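Rho guanine nucleotide exchange factor 11 (PDB 5JHH) probably activates Rho-family GTPases by promoting exchange of bound GDP for GTP, using tandem DH (RhoGEF) and PH domains. Local coordinates at residues L16-R19 / E20-R23; A109-E112 / L113-V116; S352-K355 / N356-E360. All coordinates share one frame; numbering follows the deposited sequence.

Interaction 1: L16-R19 / E20-R23; sequences LTQR and EIDR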
loop_
_atom_site.group_PDB
_atom_site.type_symbol
_atom_site.label_atom_id
_atom_site.label_comp_id
_atom_site.label_asym_id
_atom_site.label_seq_id
_atom_site.Cartn_x
_atom_site.Cartn_y
_atom_site.Cartn_z
ATOM N N LEU A 16 17.750 26.964 -22.739
ATOM C CA LEU A 16 16.973 26.896 -21.507
ATOM C C LEU A 16 17.790 26.784 -20.224
ATOM O O LEU A 16 18.927 26.326 -20.214
ATOM C CB LEU A 16 16.014 25.712 -21.583
ATOM C CG LEU A 16 15.232 25.621 -22.890
ATOM C CD1 LEU A 16 14.574 24.260 -23.007
ATOM C CD2 LEU A 16 14.200 26.740 -22.986
ATOM N N THR A 17 17.159 27.190 -19.136
ATOM C CA THR A 17 17.715 27.024 -17.804
ATOM C C THR A 17 17.580 25.576 -17.308
ATOM O O THR A 17 16.741 24.822 -17.789
ATOM C CB THR A 17 17.017 27.970 -16.798
ATOM O OG1 THR A 17 17.122 27.425 -15.482
ATOM C CG2 THR A 17 15.509 28.182 -17.117
ATOM N N GLN A 18 18.391 25.211 -16.321
ATOM C CA GLN A 18 18.339 23.883 -15.698
ATOM C C GLN A 18 16.950 23.583 -15.116
ATOM O O GLN A 18 16.443 22.471 -15.242
ATOM C CB GLN A 18 19.394 23.781 -14.576
ATOM C CG GLN A 18 19.652 22.379 -14.002
ATOM C CD GLN A 18 20.169 21.369 -15.027
ATOM O OE1 GLN A 18 20.249 20.180 -14.739
ATOM N NE2 GLN A 18 20.530 21.837 -16.223
ATOM N N ARG A 19 16.379 24.575 -14.442
ATOM C CA ARG A 19 15.039 24.483 -13.910
ATOM C C ARG A 19 14.039 24.179 -15.015
ATOM O O ARG A 19 13.216 23.305 -14.860
ATOM C CB ARG A 19 14.656 25.782 -13.217
ATOM C CG ARG A 19 13.437 25.680 -12.310
ATOM C CD ARG A 19 12.971 27.056 -11.859
ATOM N NE ARG A 19 12.267 27.033 -10.576
ATOM C CZ ARG A 19 12.834 26.778 -9.398
ATOM N NH1 ARG A 19 12.098 26.798 -8.293
ATOM N NH2 ARG A 19 14.129 26.486 -9.316
ATOM N N GLU A 20 14.114 24.879 -16.135
ATOM C CA GLU A 20 13.153 24.674 -17.196
ATOM C C GLU A 20 13.423 23.371 -17.964
ATOM O O GLU A 20 12.513 22.765 -18.530
ATOM C CB GLU A 20 13.123 25.872 -18.145
ATOM C CG GLU A 20 12.293 25.676 -19.423
ATOM C CD GLU A 20 10.792 25.447 -19.183
ATOM O OE1 GLU A 20 9.997 26.371 -19.445
ATOM O OE2 GLU A 20 10.394 24.340 -18.766
ATOM N N ILE A 21 14.670 22.926 -17.974
ATOM C CA ILE A 21 14.987 21.628 -18.527
ATOM C C ILE A 21 14.304 20.565 -17.660
ATOM O O ILE A 21 13.698 19.638 -18.167
ATOM C CB ILE A 21 16.494 21.343 -18.491
ATOM C CG1 ILE A 21 17.296 22.398 -19.273
ATOM C CG2 ILE A 21 16.776 19.936 -19.024
ATOM C CD1 ILE A 21 17.654 21.988 -20.692
ATOM N N ASP A 22 14.450 20.706 -16.342
ATOM C CA ASP A 22 13.963 19.720 -15.399
ATOM C C ASP A 22 12.443 19.654 -15.408
ATOM O O ASP A 22 11.892 18.574 -15.349
ATOM C CB ASP A 22 14.460 20.020 -13.983
ATOM C CG ASP A 22 15.970 19.836 -13.848
ATOM O OD1 ASP A 22 16.635 19.610 -14.879
ATOM O OD2 ASP A 22 16.490 19.967 -12.721
ATOM N N ARG A 23 11.804 20.821 -15.481
ATOM C CA ARG A 23 10.379 20.948 -15.670
ATOM C C ARG A 23 9.934 20.179 -16.891
ATOM O O ARG A 23 8.986 19.388 -16.812
ATOM C CB ARG A 23 10.008 22.422 -15.805
ATOM C CG ARG A 23 8.534 22.704 -15.712
ATOM C CD ARG A 23 8.228 24.157 -16.024
ATOM N NE ARG A 23 6.809 24.295 -16.266
ATOM C CZ ARG A 23 6.241 24.390 -17.467
ATOM N NH1 ARG A 23 4.930 24.454 -17.526
ATOM N NH2 ARG A 23 6.955 24.459 -18.592
#
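Gln18 and Asp22 meet one turn apart, joined through the backbone: Asp22 N donates to Gln18 O over 2.9 Å. Their side chains run near each other without bonding. The Gln18 chain bends at chi2 (61°), which lays its amide beside the carboxylate with the two planes steeply inclined, and Gln18 OE1 stays 3.7 Å from Asp22 OD1. The same OD1 lies 2.9 Å from Gln18 O; both are acceptors, so this approach is probably somewhat unfavourable. An alanine in place of Asp22 would probably take a negative charge from the start of the helix, where it is likely to suit the helix's N-terminal end, and uncover the flank of the Gln18 chain. Thr17 is the N-cap of helix 18-54: its OG1, swung away from its own backbone N (chi1 155°), weakly accepts from Arg19 N at 3.1 Å. Leu16 before the cap touches Ile21 through Leu16 CB and Ile21 CD1, 4.2 Å apart, pairing residues just outside and inside the helix as in a hydrophobic staple. Thr17 also sets its methyl CG2 across Glu20 CB at 3.5 Å. Further on, Arg23 N donates a nearly straight bond (167°) to Arg19 O. At the polar ends, Glu20 OE2 accepts from Gln24 NE2 and reaches the edge of the Arg23 guanidinium, in its plane, in a weak salt bridge of 3.4 Å to Arg23 NH2. That arginine also spends NH1 on the carbonyl of Lys95 and NH2 on that of Ile94, just ahead of helix 98-105.

Interaction 2: A109-E112 / L113-V116; sequences AREE and LQQV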
loop_
_atom_site.group_PDB
_atom_site.type_symbol
_atom_site.label_atom_id
_atom_site.label_comp_id
_atom_site.label_asym_id
_atom_site.label_seq_id
_atom_site.Cartn_x
_atom_site.Cartn_y
_atom_site.Cartn_z
ATOM N N ALA A 109 -14.414 16.612 -13.329
ATOM C CA ALA A 109 -13.505 15.673 -13.907
ATOM C C ALA A 109 -12.926 14.816 -12.806
ATOM O O ALA A 109 -12.679 13.645 -12.997
ATOM C CB ALA A 109 -12.383 16.367 -14.655
ATOM N N ARG A 110 -12.784 15.423 -11.639
ATOM C CA ARG A 110 -12.374 14.706 -10.444
ATOM C C ARG A 110 -13.464 13.740 -9.991
ATOM O O ARG A 110 -13.175 12.592 -9.652
ATOM C CB ARG A 110 -12.034 15.642 -9.304
ATOM C CG ARG A 110 -12.262 14.977 -7.953
ATOM C CD ARG A 110 -11.640 15.651 -6.750
ATOM N NE ARG A 110 -12.008 14.870 -5.592
ATOM C CZ ARG A 110 -12.308 15.367 -4.394
ATOM N NH1 ARG A 110 -12.134 16.643 -4.115
ATOM N NH2 ARG A 110 -12.736 14.561 -3.451
ATOM N N GLU A 111 -14.705 14.197 -9.967
ATOM C CA GLU A 111 -15.790 13.345 -9.511
ATOM C C GLU A 111 -15.831 12.084 -10.387
ATOM O O GLU A 111 -15.935 10.968 -9.868
ATOM C CB GLU A 111 -17.143 14.076 -9.584
ATOM C CG GLU A 111 -17.265 15.302 -8.690
ATOM C CD GLU A 111 -17.193 14.948 -7.232
ATOM O OE1 GLU A 111 -17.718 13.874 -6.849
ATOM O OE2 GLU A 111 -16.589 15.694 -6.471
ATOM N N GLU A 112 -15.770 12.288 -11.700
ATOM C CA GLU A 112 -15.810 11.193 -12.665
ATOM C C GLU A 112 -14.652 10.206 -12.452
ATOM O O GLU A 112 -14.895 8.996 -12.331
ATOM C CB GLU A 112 -15.802 11.740 -14.084
ATOM C CG GLU A 112 -15.765 10.678 -15.159
ATOM C CD GLU A 112 -15.727 11.246 -16.591
ATOM O OE1 GLU A 112 -15.072 12.297 -16.843
ATOM O OE2 GLU A 112 -16.338 10.618 -17.493
ATOM N N LEU A 113 -13.425 10.720 -12.300
ATOM C CA LEU A 113 -12.241 9.874 -12.181
ATOM C C LEU A 113 -12.286 9.061 -10.903
ATOM O O LEU A 113 -12.029 7.852 -10.927
ATOM C CB LEU A 113 -10.965 10.692 -12.199
ATOM C CG LEU A 113 -9.675 9.945 -11.849
ATOM C CD1 LEU A 113 -9.363 8.696 -12.675
ATOM C CD2 LEU A 113 -8.527 10.902 -12.030
ATOM N N GLN A 114 -12.670 9.684 -9.795
ATOM C CA GLN A 114 -12.686 8.941 -8.553
ATOM C C GLN A 114 -13.792 7.922 -8.522
ATOM O O GLN A 114 -13.591 6.871 -7.954
ATOM C CB GLN A 114 -12.658 9.811 -7.298
ATOM C CG GLN A 114 -13.904 10.568 -6.957
ATOM C CD GLN A 114 -13.661 11.717 -5.946
ATOM O OE1 GLN A 114 -12.536 12.018 -5.554
ATOM N NE2 GLN A 114 -14.771 12.329 -5.468
ATOM N N GLN A 115 -14.913 8.178 -9.184
ATOM C CA GLN A 115 -15.989 7.225 -9.158
ATOM C C GLN A 115 -15.538 6.028 -9.941
ATOM O O GLN A 115 -15.750 4.918 -9.549
ATOM C CB GLN A 115 -17.254 7.683 -9.894
ATOM C CG GLN A 115 -18.025 8.827 -9.358
ATOM C CD GLN A 115 -19.201 9.167 -10.298
ATOM O OE1 GLN A 115 -19.032 9.787 -11.365
ATOM N NE2 GLN A 115 -20.367 8.739 -9.922
ATOM N N VAL A 116 -15.084 6.274 -11.153
ATOM C CA VAL A 116 -14.712 5.208 -12.059
ATOM C C VAL A 116 -13.538 4.429 -11.487
ATOM O O VAL A 116 -13.614 3.237 -11.403
ATOM C CB VAL A 116 -14.410 5.771 -13.440
ATOM C CG1 VAL A 116 -13.922 4.681 -14.357
ATOM C CG2 VAL A 116 -15.698 6.381 -14.021
HETATM O O HOH W 1 -17.239 11.222 -7.322
#
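Ala109 O accepts from Leu113 N at 3.1 Å, a regular helical bond within helix 107-121 of the RhoGEF (DH) domain, and the Leu113 side chain turns off to pack on Ile76 and Phe105. Next along, Arg110 is linked to Gln114 twice over. Its carbonyl takes Gln114 N, and its extended side chain reaches forward so that Arg110 NE donates to Gln114 OE1 at 2.9 Å, with a weaker second bond from Arg110 NH2 to Gln114 OE1 at 3.3 Å. The acceptor lies in the guanidinium plane, at its edge, whereas NE stands above the carbonyl plane of the amide; the two flat groups are 74° apart. Gln114 gets there because its CG sits between its own backbone N and carbonyl carbon (chi1 72°), folding the amide back toward Arg110. Arg110 NH1 is taken by Gln200 of helix 189-227, where Ile204 and Tyr207 also cover Gln114. Glu111 runs alongside Gln114 and shares a water with it, which donates to Glu111 OE1 at 2.7 Å and to Glu111 O at 2.9 Å while accepting from Gln114 NE2 at 3.3 Å. Glu112 O holds Val116 N at 3.0 Å. The oxygen of the buried Gln114 amide is gripped by the guanidinium and one N-H of its nitrogen meets the water, a pairing that probably fixes which way round the amide sits.

Interaction 3: S352-K355 / N356-E360; sequences SSDK and NTWME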
loop_
_atom_site.group_PDB
_atom_site.type_symbol
_atom_site.label_atom_id
_atom_site.label_comp_id
_atom_site.label_asym_id
_atom_site.label_seq_id
_atom_site.Cartn_x
_atom_site.Cartn_y
_atom_site.Cartn_z
ATOM N N SER A 352 4.752 -2.928 21.061
ATOM C CA SER A 352 4.487 -1.612 21.537
ATOM C C SER A 352 3.779 -0.822 20.438
ATOM O O SER A 352 2.786 -0.138 20.718
ATOM C CB SER A 352 5.774 -0.927 21.990
ATOM O OG SER A 352 6.621 -0.654 20.906
ATOM N N SER A 353 4.249 -0.981 19.195
ATOM C CA SER A 353 3.655 -0.282 18.022
ATOM C C SER A 353 2.184 -0.594 17.871
ATOM O O SER A 353 1.358 0.301 17.725
ATOM C CB SER A 353 4.362 -0.634 16.707
ATOM O OG SER A 353 3.647 -0.120 15.587
ATOM N N ASP A 354 1.871 -1.873 17.960
ATOM C CA ASP A 354 0.515 -2.304 17.868
ATOM C C ASP A 354 -0.359 -1.719 18.937
ATOM O O ASP A 354 -1.558 -1.464 18.726
ATOM C CB ASP A 354 0.443 -3.796 17.963
ATOM C CG ASP A 354 -0.313 -4.383 16.807
ATOM O OD1 ASP A 354 0.208 -4.295 15.622
ATOM O OD2 ASP A 354 -1.456 -4.841 17.100
ATOM N N LYS A 355 0.225 -1.620 20.123
ATOM C CA LYS A 355 -0.467 -1.067 21.244
ATOM C C LYS A 355 -0.713 0.424 21.008
ATOM O O LYS A 355 -1.832 0.888 21.228
ATOM C CB LYS A 355 0.301 -1.338 22.519
ATOM C CG LYS A 355 -0.367 -0.808 23.783
ATOM C CD LYS A 355 0.390 0.406 24.265
ATOM C CE LYS A 355 -0.552 1.425 24.862
ATOM N NZ LYS A 355 0.223 2.675 25.111
ATOM N N ASN A 356 0.299 1.161 20.530
ATOM C CA ASN A 356 0.051 2.511 20.084
ATOM C C ASN A 356 -1.099 2.605 19.071
ATOM O O ASN A 356 -1.952 3.462 19.193
ATOM C CB ASN A 356 1.305 3.155 19.494
ATOM C CG ASN A 356 2.471 3.198 20.473
ATOM O OD1 ASN A 356 3.622 3.338 20.055
ATOM N ND2 ASN A 356 2.192 3.087 21.767
ATOM N N THR A 357 -1.117 1.740 18.074
ATOM C CA THR A 357 -2.180 1.790 17.078
ATOM C C THR A 357 -3.534 1.531 17.703
ATOM O O THR A 357 -4.470 2.271 17.510
ATOM C CB THR A 357 -1.955 0.736 15.983
ATOM O OG1 THR A 357 -0.742 1.064 15.308
ATOM C CG2 THR A 357 -3.101 0.730 14.999
ATOM N N TRP A 358 -3.647 0.414 18.387
ATOM C CA TRP A 358 -4.868 0.075 19.078
ATOM C C TRP A 358 -5.396 1.210 20.003
ATOM O O TRP A 358 -6.601 1.485 20.031
ATOM C CB TRP A 358 -4.627 -1.168 19.895
ATOM C CG TRP A 358 -4.959 -2.417 19.200
ATOM C CD1 TRP A 358 -4.091 -3.352 18.742
ATOM C CD2 TRP A 358 -6.263 -2.906 18.930
ATOM N NE1 TRP A 358 -4.786 -4.408 18.187
ATOM C CE2 TRP A 358 -6.119 -4.140 18.266
ATOM C CE3 TRP A 358 -7.546 -2.410 19.167
ATOM C CZ2 TRP A 358 -7.194 -4.885 17.858
ATOM C CZ3 TRP A 358 -8.608 -3.141 18.760
ATOM C CH2 TRP A 358 -8.439 -4.365 18.098
ATOM N N MET A 359 -4.498 1.870 20.739
ATOM C CA MET A 359 -4.899 2.948 21.614
ATOM C C MET A 359 -5.327 4.201 20.865
ATOM O O MET A 359 -6.322 4.834 21.218
ATOM C CB MET A 359 -3.788 3.299 22.574
ATOM C CG MET A 359 -3.910 2.548 23.886
ATOM S SD MET A 359 -3.765 3.588 25.357
ATOM C CE MET A 359 -2.476 4.737 24.909
ATOM N N GLU A 360 -4.557 4.586 19.858
ATOM C CA GLU A 360 -4.888 5.757 19.082
ATOM C C GLU A 360 -6.299 5.563 18.542
ATOM O O GLU A 360 -7.136 6.437 18.666
ATOM C CB GLU A 360 -3.895 5.903 17.949
ATOM C CG GLU A 360 -3.827 7.269 17.307
ATOM C CD GLU A 360 -2.694 7.344 16.275
ATOM O OE1 GLU A 360 -1.764 8.158 16.474
ATOM O OE2 GLU A 360 -2.705 6.565 15.282
HETATM O O HOH W 2 1.255 -0.799 14.727
HETATM O O HOH W 3 1.940 2.455 16.060
#
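Asp354 and Trp358 run side by side in the same direction, their carboxylate and indole planes 57° apart, with Asp354 OD2 3.4 Å from Trp358 CD1. The ring edge also lies near Asp354 O, whose main bond is to Trp358 N (2.8 Å, 172°). Lys355 likewise runs alongside Met359: bends at chi2 and chi3 bring Lys355 CE within 3.7 Å of Met359 CG and Lys355 NZ within 3.4 Å of Met359 CE. Two waters join Ser353 to Thr357. One donates to Ser353 OG at 2.6 Å and to Thr357 OG1; the other donates to Ser353 O at 2.8 Å and accepts from Thr357 OG1, so that hydroxyl both gives and receives. Farther out, Ser323 OG bonds the Lys355 ammonium, His256 meets the Trp358 ring edge-to-face, and Ser353 OG is hydrogen-bonded to the backbone of a chain of another protein. Helix 352-368 is the C-terminal helix of the PH domain, packed against its curled sheet: Lys355, Trp358 and Met359 all rest on Phe331 of strand 330-335, Met359 reaches Ile321 of strand 319-323, and Trp358 reaches Leu260 of strand 254-263.

In the fold
The three contacts are separate helical turns set in series along the chain. Interactions 1 and 2 belong to the helical part of the molecule, their centres about 32 Å apart. Interaction 3 lies in the PH domain, its centre about 35 Å from that of interaction 2, on the other side of the chain's centre, and about 46 Å from that of interaction 1. Helix 189-227, against which interaction 2 packs, runs on toward the PH domain. Interaction 3 is the one that touches another protein chain. A glycerol lies about 6 Å from the side chain of Ala109 and another about 4 Å from that of Thr357, both probably from the crystallisation liquor.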